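Local coordinates for protein N-acetylglucosamine 2-epimerase (Xylella fastidiosa, PDB 3GT5) that probably acts as an isomerase that interconverts epimeric or isomeric sugars, as a member of the N-acylglucosamine 2-epimerase family, at residues A20-R25 / K374-T379; G31-Y36 / T55-N60; L321-S326 / R330-Y335. All coordinates share one frame; numbering follows the deposited sequence.

In the fold
Contacts 1 and 2 lie side by side, their centres 9 Å apart, while contact 3 has its centre about 27 Å from that of contact 1 and about 32 Å from that of contact 2, across the chain's centre from contact 2. Along the sequence, contact 1 joins the first helix, 8-22, to the start of the last, 377-387, so both other contacts fall between its segments; contact 2 comes first, contact 3 much later. N60 on helix 51-68 probably hydrogen-bonds T375 O, tying contacts 1 and 2 together. The pattern fits the (alpha/alpha)6 barrel expected of this family: contact 3 pairs consecutive helices, whereas contact 1 joins the first and last, consistent with closing the ring.

Contact 1: A20-R25 / K374-T379; sequences AFYHPR and KTDYHT
Y22 reaches across to D376, and its hydroxyl end carries the bond. Chi1 of -74° sets CG anti to the carbonyl carbon and points the ring at 374-376. Y22 OH donates to D376 OD2 over 2.6 Å, using the carboxylate's anti lone pair, with OD2 at the ring edge and the two planes 55° apart. T375 O lies 3.3 Å from Y22 CE1, oblique to the ring and not hydrogen-bonded to the hydroxyl. K374 NZ meets D376 OD2 from the syn side at 2.7 Å, tilted out of the carboxylate plane, in a salt bridge. T379 OG1 holds D376 OD1 at 2.8 Å, together with W354 N. Aspartate suits this buried place because its two oxygens serve several donors, and nearby K374 probably stabilises its charge. Here, in a probable (alpha/alpha)6 barrel, the end of helix 8-22 reaches, through Y22, the turn leading into helix 377-387; D376 is at the N-cap position, but its carboxylate does not cap the helix. Tyrosine is apt: a flat ring, covered on one face by F21 CD2, carries a polar tip that also hydrogen-bonds S370. The solvent side is far looser: P24 and R25 are exposed and make no contact with 374-379.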
# COMPACT_ATOMS: atom_id res chain seq x y z
N ALA A 20 9.42 -16.16 -5.80
CA ALA A 20 10.54 -17.08 -5.59
C ALA A 20 11.53 -16.56 -4.56
O ALA A 20 12.16 -17.36 -3.88
CB ALA A 20 11.23 -17.43 -6.95
N PHE A 21 11.65 -15.25 -4.38
CA PHE A 21 12.49 -14.69 -3.30
C PHE A 21 11.93 -15.06 -1.91
O PHE A 21 12.65 -15.50 -1.00
CB PHE A 21 12.60 -13.14 -3.42
CG PHE A 21 13.32 -12.52 -2.29
CD1 PHE A 21 14.70 -12.52 -2.26
CD2 PHE A 21 12.65 -11.98 -1.21
CE1 PHE A 21 15.37 -11.97 -1.22
CE2 PHE A 21 13.35 -11.43 -0.15
CZ PHE A 21 14.70 -11.42 -0.17
N TYR A 22 10.62 -14.86 -1.73
CA TYR A 22 10.01 -14.98 -0.40
C TYR A 22 9.60 -16.42 -0.07
O TYR A 22 9.60 -16.81 1.07
CB TYR A 22 8.74 -14.12 -0.32
CG TYR A 22 9.03 -12.66 -0.22
CD1 TYR A 22 8.86 -11.82 -1.33
CD2 TYR A 22 9.50 -12.09 0.97
CE1 TYR A 22 9.17 -10.47 -1.28
CE2 TYR A 22 9.77 -10.69 1.05
CZ TYR A 22 9.61 -9.91 -0.07
OH TYR A 22 9.86 -8.56 -0.02
N HIS A 23 9.19 -17.17 -1.08
CA HIS A 23 8.61 -18.48 -0.87
C HIS A 23 9.64 -19.58 -1.12
O HIS A 23 10.28 -19.57 -2.17
CB HIS A 23 7.40 -18.71 -1.80
CG HIS A 23 6.68 -19.98 -1.49
ND1 HIS A 23 5.95 -20.12 -0.33
CD2 HIS A 23 6.66 -21.18 -2.11
CE1 HIS A 23 5.49 -21.36 -0.26
NE2 HIS A 23 5.91 -22.03 -1.32
N PRO A 24 9.81 -20.53 -0.17
CA PRO A 24 9.08 -20.69 1.09
C PRO A 24 9.81 -20.15 2.34
O PRO A 24 9.37 -20.38 3.48
CB PRO A 24 8.94 -22.20 1.17
CG PRO A 24 10.32 -22.66 0.73
CD PRO A 24 10.64 -21.72 -0.46
N ARG A 25 10.89 -19.41 2.15
CA ARG A 25 11.73 -18.99 3.27
C ARG A 25 11.05 -18.04 4.28
O ARG A 25 11.45 -17.99 5.44
CB ARG A 25 13.02 -18.36 2.77
CG ARG A 25 13.98 -19.40 2.21
CD ARG A 25 15.21 -18.77 1.56
NE ARG A 25 14.84 -17.75 0.57
CZ ARG A 25 15.72 -17.04 -0.12
NH1 ARG A 25 15.30 -16.12 -1.00
NH2 ARG A 25 17.01 -17.27 0.04
N LYS A 374 7.78 -4.26 4.62
CA LYS A 374 7.96 -4.52 3.17
C LYS A 374 7.84 -5.99 2.86
O LYS A 374 8.57 -6.80 3.42
CB LYS A 374 9.32 -4.01 2.68
CG LYS A 374 9.68 -4.43 1.29
CD LYS A 374 10.79 -3.55 0.69
CE LYS A 374 11.19 -3.89 -0.71
NZ LYS A 374 11.68 -5.30 -0.88
N THR A 375 6.92 -6.33 1.97
CA THR A 375 6.74 -7.68 1.51
C THR A 375 6.70 -7.72 0.01
O THR A 375 6.42 -8.76 -0.56
CB THR A 375 5.44 -8.34 2.07
OG1 THR A 375 4.32 -7.78 1.38
CG2 THR A 375 5.35 -8.12 3.54
N ASP A 376 7.03 -6.60 -0.64
CA ASP A 376 6.76 -6.42 -2.08
C ASP A 376 5.27 -6.55 -2.48
O ASP A 376 4.93 -6.83 -3.63
CB ASP A 376 7.69 -7.33 -2.93
CG ASP A 376 9.11 -6.78 -2.99
OD1 ASP A 376 9.45 -6.11 -4.00
OD2 ASP A 376 9.86 -6.98 -2.04
N TYR A 377 4.39 -6.37 -1.50
CA TYR A 377 2.98 -6.08 -1.75
C TYR A 377 2.83 -4.93 -2.74
O TYR A 377 2.04 -5.01 -3.67
CB TYR A 377 2.21 -5.85 -0.40
CG TYR A 377 1.24 -4.66 -0.42
CD1 TYR A 377 -0.10 -4.80 -0.78
CD2 TYR A 377 1.69 -3.42 -0.10
CE1 TYR A 377 -0.99 -3.70 -0.77
CE2 TYR A 377 0.86 -2.32 -0.09
CZ TYR A 377 -0.46 -2.45 -0.43
OH TYR A 377 -1.20 -1.29 -0.41
N HIS A 378 3.63 -3.86 -2.61
CA HIS A 378 3.49 -2.76 -3.53
C HIS A 378 3.93 -3.12 -4.95
O HIS A 378 3.30 -2.65 -5.91
CB HIS A 378 4.34 -1.54 -3.14
CG HIS A 378 3.79 -0.73 -2.02
ND1 HIS A 378 2.75 0.16 -2.18
CD2 HIS A 378 4.18 -0.63 -0.73
CE1 HIS A 378 2.53 0.79 -1.04
NE2 HIS A 378 3.38 0.32 -0.14
N THR A 379 5.01 -3.91 -5.10
CA THR A 379 5.52 -4.16 -6.44
C THR A 379 4.72 -5.25 -7.17
O THR A 379 4.33 -5.09 -8.33
CB THR A 379 7.02 -4.47 -6.39
OG1 THR A 379 7.23 -5.68 -5.63
CG2 THR A 379 7.72 -3.33 -5.70

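Contact 2: G31-Y36 / T55-N60; sequences GGFFHY and TRFVFN
With chi1 at -53°, F33 carries its CG anti to its own carbonyl carbon, and this swings the ring against F57, whose chi1 of -90° sends its side chain out from helix 55-60 to meet it. The two side chains run antiparallel past one another, so that F57 CB lies over the F33 ring, while F33 CB comes obliquely to the F57 ring. F57 CB is 3.8 Å from the centroid of the F33 ring in a CH-pi contact and displaced toward the rim, with F33 CD2 its nearest atom at 3.5 Å. In return F33 CB lies 3.7 Å from F57 CD2. The rings themselves form an offset stack with centroids 4.9 Å apart and planes inclined by 30°. Phenylalanine suits both places, since a broad, wholly apolar ring can fill the buried gap between a coil and a helix without asking for a polar partner.

Further along, the main chain takes over. F34 O comes obliquely to within 3.4 Å of F57 CE2; this carbonyl is buried here and has no hydrogen-bond partner. H35 brings its CD2 to the edge of the F57 ring, 4.0 Å from CE2, while its ND1 accepts from the backbone N of H50, which steadies the imidazole. Beyond F33, F57 also meets the ring of Y22 at a steep angle and touches T375. The arrangement is an offset phenylalanine stack that lays the segment after helix 8-22 along the flank of the next helix, 51-68, of a probable (alpha/alpha)6 barrel.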
# COMPACT_ATOMS: atom_id res chain seq x y z
N GLY A 31 4.44 -20.17 13.44
CA GLY A 31 3.39 -19.13 13.39
C GLY A 31 3.77 -17.93 12.51
O GLY A 31 4.84 -17.31 12.69
N GLY A 32 2.90 -17.62 11.54
CA GLY A 32 3.05 -16.46 10.66
C GLY A 32 4.28 -16.52 9.75
O GLY A 32 4.76 -17.62 9.39
N PHE A 33 4.81 -15.34 9.45
CA PHE A 33 5.94 -15.17 8.55
C PHE A 33 7.06 -14.42 9.25
O PHE A 33 6.81 -13.61 10.15
CB PHE A 33 5.50 -14.39 7.30
CG PHE A 33 4.32 -14.97 6.61
CD1 PHE A 33 4.45 -16.06 5.73
CD2 PHE A 33 3.06 -14.48 6.85
CE1 PHE A 33 3.30 -16.58 5.06
CE2 PHE A 33 1.94 -15.03 6.23
CZ PHE A 33 2.07 -16.08 5.33
N PHE A 34 8.29 -14.67 8.81
CA PHE A 34 9.42 -13.84 9.20
C PHE A 34 9.28 -12.51 8.44
O PHE A 34 8.81 -12.48 7.28
CB PHE A 34 10.75 -14.50 8.86
CG PHE A 34 10.93 -15.84 9.49
CD1 PHE A 34 11.14 -15.95 10.88
CD2 PHE A 34 10.86 -17.00 8.72
CE1 PHE A 34 11.30 -17.21 11.48
CE2 PHE A 34 11.00 -18.26 9.34
CZ PHE A 34 11.23 -18.35 10.71
N HIS A 35 9.68 -11.42 9.07
CA HIS A 35 9.44 -10.07 8.52
C HIS A 35 10.69 -9.24 8.15
O HIS A 35 10.55 -8.12 7.69
CB HIS A 35 8.56 -9.28 9.50
CG HIS A 35 7.20 -9.85 9.67
ND1 HIS A 35 6.32 -9.40 10.63
CD2 HIS A 35 6.56 -10.85 9.02
CE1 HIS A 35 5.19 -10.08 10.54
NE2 HIS A 35 5.29 -10.94 9.55
N TYR A 36 11.90 -9.79 8.35
CA TYR A 36 13.12 -9.04 8.09
C TYR A 36 14.08 -9.88 7.24
O TYR A 36 14.58 -10.93 7.70
CB TYR A 36 13.79 -8.67 9.42
CG TYR A 36 13.04 -7.64 10.27
CD1 TYR A 36 13.37 -6.28 10.23
CD2 TYR A 36 12.03 -8.03 11.12
CE1 TYR A 36 12.71 -5.36 11.01
CE2 TYR A 36 11.35 -7.11 11.90
CZ TYR A 36 11.71 -5.78 11.85
OH TYR A 36 11.06 -4.88 12.65
N THR A 55 -0.13 -8.89 7.63
CA THR A 55 -1.26 -8.72 6.71
C THR A 55 -0.84 -8.67 5.23
O THR A 55 -1.50 -9.26 4.36
CB THR A 55 -2.07 -7.49 7.11
OG1 THR A 55 -1.21 -6.34 7.18
CG2 THR A 55 -2.77 -7.71 8.45
N ARG A 56 0.24 -7.94 4.92
CA ARG A 56 0.67 -7.81 3.52
C ARG A 56 1.07 -9.16 2.94
O ARG A 56 0.85 -9.41 1.76
CB ARG A 56 1.81 -6.79 3.39
CG ARG A 56 1.28 -5.35 3.39
CD ARG A 56 2.41 -4.35 3.31
NE ARG A 56 1.91 -2.98 3.37
CZ ARG A 56 2.69 -1.90 3.22
NH1 ARG A 56 3.97 -2.04 2.92
NH2 ARG A 56 2.16 -0.67 3.30
N PHE A 57 1.69 -10.03 3.74
CA PHE A 57 2.05 -11.37 3.23
C PHE A 57 0.80 -12.20 2.89
O PHE A 57 0.84 -13.01 1.98
CB PHE A 57 2.88 -12.16 4.21
CG PHE A 57 4.36 -11.97 4.06
CD1 PHE A 57 5.02 -12.39 2.91
CD2 PHE A 57 5.11 -11.47 5.11
CE1 PHE A 57 6.41 -12.23 2.79
CE2 PHE A 57 6.51 -11.32 5.00
CZ PHE A 57 7.14 -11.71 3.83
N VAL A 58 -0.30 -12.02 3.61
CA VAL A 58 -1.57 -12.66 3.20
C VAL A 58 -2.00 -12.17 1.82
O VAL A 58 -2.39 -12.96 0.97
CB VAL A 58 -2.67 -12.37 4.22
CG1 VAL A 58 -4.09 -12.77 3.70
CG2 VAL A 58 -2.38 -13.06 5.51
N PHE A 59 -1.92 -10.87 1.56
CA PHE A 59 -2.18 -10.33 0.22
C PHE A 59 -1.26 -10.99 -0.85
O PHE A 59 -1.77 -11.42 -1.88
CB PHE A 59 -2.05 -8.78 0.22
CG PHE A 59 -2.08 -8.14 -1.12
CD1 PHE A 59 -3.24 -7.56 -1.59
CD2 PHE A 59 -0.92 -8.07 -1.91
CE1 PHE A 59 -3.28 -6.92 -2.83
CE2 PHE A 59 -0.95 -7.44 -3.18
CZ PHE A 59 -2.14 -6.86 -3.62
N ASN A 60 0.06 -11.01 -0.60
CA ASN A 60 1.08 -11.56 -1.52
C ASN A 60 0.58 -12.93 -1.98
O ASN A 60 0.52 -13.24 -3.17
CB ASN A 60 2.41 -11.86 -0.81
CG ASN A 60 3.33 -10.67 -0.59
OD1 ASN A 60 2.96 -9.50 -0.75
ND2 ASN A 60 4.62 -10.99 -0.23

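Contact 3: L321-S326 / R330-Y335; sequences LLATRS and RYWQWY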
# COMPACT_ATOMS: atom_id res chain seq x y z
N LEU A 321 -3.21 2.45 -15.76
CA LEU A 321 -4.64 2.72 -15.66
C LEU A 321 -5.06 4.04 -16.39
O LEU A 321 -6.08 4.05 -17.08
CB LEU A 321 -5.14 2.68 -14.21
CG LEU A 321 -5.04 1.33 -13.46
CD1 LEU A 321 -5.82 1.35 -12.14
CD2 LEU A 321 -5.53 0.23 -14.28
N LEU A 322 -4.26 5.10 -16.26
CA LEU A 322 -4.53 6.39 -16.89
C LEU A 322 -4.43 6.26 -18.39
O LEU A 322 -5.28 6.78 -19.09
CB LEU A 322 -3.55 7.44 -16.41
CG LEU A 322 -3.88 7.91 -14.98
CD1 LEU A 322 -2.67 8.52 -14.26
CD2 LEU A 322 -5.03 8.92 -15.10
N ALA A 323 -3.41 5.55 -18.86
CA ALA A 323 -3.23 5.28 -20.31
C ALA A 323 -4.43 4.55 -20.91
O ALA A 323 -4.91 4.94 -22.00
CB ALA A 323 -1.92 4.49 -20.58
N THR A 324 -4.93 3.52 -20.23
CA THR A 324 -5.99 2.69 -20.78
C THR A 324 -7.33 3.42 -20.78
O THR A 324 -8.07 3.36 -21.76
CB THR A 324 -6.13 1.37 -19.99
OG1 THR A 324 -4.86 0.72 -19.97
CG2 THR A 324 -7.16 0.46 -20.68
N ARG A 325 -7.60 4.17 -19.72
CA ARG A 325 -8.83 4.96 -19.64
C ARG A 325 -8.84 6.18 -20.56
O ARG A 325 -9.85 6.46 -21.23
CB ARG A 325 -9.03 5.41 -18.19
CG ARG A 325 -10.32 6.16 -17.91
CD ARG A 325 -11.56 5.40 -18.41
NE ARG A 325 -12.78 5.84 -17.75
CZ ARG A 325 -13.48 6.94 -18.04
NH1 ARG A 325 -13.08 7.78 -19.00
NH2 ARG A 325 -14.59 7.21 -17.34
N SER A 326 -7.73 6.90 -20.61
CA SER A 326 -7.67 8.17 -21.31
C SER A 326 -7.34 8.03 -22.79
O SER A 326 -7.63 8.94 -23.56
CB SER A 326 -6.62 9.08 -20.66
OG SER A 326 -5.31 8.63 -20.98
N ARG A 330 1.04 9.46 -23.78
CA ARG A 330 2.06 10.00 -22.88
C ARG A 330 2.06 9.20 -21.57
O ARG A 330 3.10 9.07 -20.93
CB ARG A 330 1.85 11.51 -22.62
CG ARG A 330 2.21 12.40 -23.86
CD ARG A 330 1.80 13.89 -23.71
NE ARG A 330 0.39 14.08 -23.36
CZ ARG A 330 -0.16 15.24 -22.98
NH1 ARG A 330 0.57 16.36 -22.89
NH2 ARG A 330 -1.46 15.30 -22.68
N TYR A 331 0.89 8.66 -21.17
CA TYR A 331 0.83 7.80 -19.97
C TYR A 331 1.54 6.45 -20.16
O TYR A 331 2.15 5.95 -19.24
CB TYR A 331 -0.59 7.62 -19.44
CG TYR A 331 -1.17 8.88 -18.87
CD1 TYR A 331 -0.56 9.54 -17.81
CD2 TYR A 331 -2.36 9.42 -19.39
CE1 TYR A 331 -1.09 10.72 -17.30
CE2 TYR A 331 -2.91 10.61 -18.87
CZ TYR A 331 -2.27 11.25 -17.84
OH TYR A 331 -2.80 12.42 -17.32
N TRP A 332 1.50 5.87 -21.35
CA TRP A 332 2.29 4.67 -21.60
C TRP A 332 3.79 4.98 -21.64
O TRP A 332 4.59 4.13 -21.24
CB TRP A 332 1.86 3.94 -22.88
CG TRP A 332 0.60 3.09 -22.73
CD1 TRP A 332 -0.54 3.19 -23.49
CD2 TRP A 332 0.40 1.99 -21.85
NE1 TRP A 332 -1.44 2.24 -23.11
CE2 TRP A 332 -0.89 1.47 -22.11
CE3 TRP A 332 1.17 1.39 -20.85
CZ2 TRP A 332 -1.44 0.43 -21.37
CZ3 TRP A 332 0.65 0.30 -20.15
CH2 TRP A 332 -0.66 -0.16 -20.41
N GLN A 333 4.17 6.15 -22.16
CA GLN A 333 5.56 6.59 -22.10
C GLN A 333 6.02 6.71 -20.65
O GLN A 333 7.16 6.32 -20.33
CB GLN A 333 5.78 7.87 -22.90
CG GLN A 333 5.68 7.54 -24.38
CD GLN A 333 5.39 8.71 -25.27
OE1 GLN A 333 5.32 9.86 -24.83
NE2 GLN A 333 5.19 8.41 -26.55
N TRP A 334 5.16 7.20 -19.77
CA TRP A 334 5.52 7.24 -18.33
C TRP A 334 5.73 5.84 -17.77
O TRP A 334 6.69 5.57 -17.07
CB TRP A 334 4.51 8.01 -17.50
CG TRP A 334 4.84 9.47 -17.44
CD1 TRP A 334 4.16 10.49 -18.03
CD2 TRP A 334 5.94 10.07 -16.75
NE1 TRP A 334 4.78 11.68 -17.76
CE2 TRP A 334 5.85 11.46 -16.95
CE3 TRP A 334 6.96 9.56 -15.94
CZ2 TRP A 334 6.78 12.35 -16.41
CZ3 TRP A 334 7.88 10.44 -15.41
CH2 TRP A 334 7.78 11.83 -15.66
N TYR A 335 4.78 4.97 -18.06
CA TYR A 335 4.88 3.56 -17.69
C TYR A 335 6.22 2.95 -18.09
O TYR A 335 6.88 2.31 -17.27
CB TYR A 335 3.76 2.78 -18.37
CG TYR A 335 3.69 1.32 -18.05
CD1 TYR A 335 3.10 0.87 -16.89
CD2 TYR A 335 4.22 0.37 -18.92
CE1 TYR A 335 3.04 -0.49 -16.56
CE2 TYR A 335 4.17 -0.98 -18.59
CZ TYR A 335 3.58 -1.42 -17.43
OH TYR A 335 3.55 -2.78 -17.13
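Consecutive helices 309-326 and 329-346 form an antiparallel alpha-alpha hairpin, the building unit of the (alpha/alpha)6 barrel to which this family is expected to belong, and A323 meets Y331 and W332 close to its turn. The local axes approach to 8.1 Å and run at 161° to each other. The small side chain of A323 probably helps the helices come this close: its CB, 3.6 Å from Y331 CB, leaves room for the large aromatic residues opposite.

Those residues take A323 and its neighbours between them in different ways. W332 lays its indole flat over the alanine, with A323 CB 3.3 Å from the centroid of the five-membered ring and almost on the ring normal, a CH-pi contact. Its benzo part extends to T324, where W332 CZ2 lies 3.7 Å from T324 OG1; that hydroxyl is satisfied by A320 O of its own helix, on the solvent side. Y331, by contrast, turns a face to L322. L322 CB stands 3.7 Å from the centroid of the phenol ring, only 13° off its normal, so the CB methylene of L322 sits over the ring face inside the buried side of the hairpin. Tyrosine fits because the far end of its ring is polar: OH bonds with D278 and R274 from helix 269-284, linking the hairpin to its neighbour.

At the ring's edge, S326 OG approaches Y331 CD2 to 3.4 Å. With chi1 at 74°, OG lies between its backbone N and carbonyl carbon, turned back along its helix, where S326 OG donates to L322 O at 2.6 Å from above the carbonyl plane, while S326 N reaches the same oxygen from the opposite face.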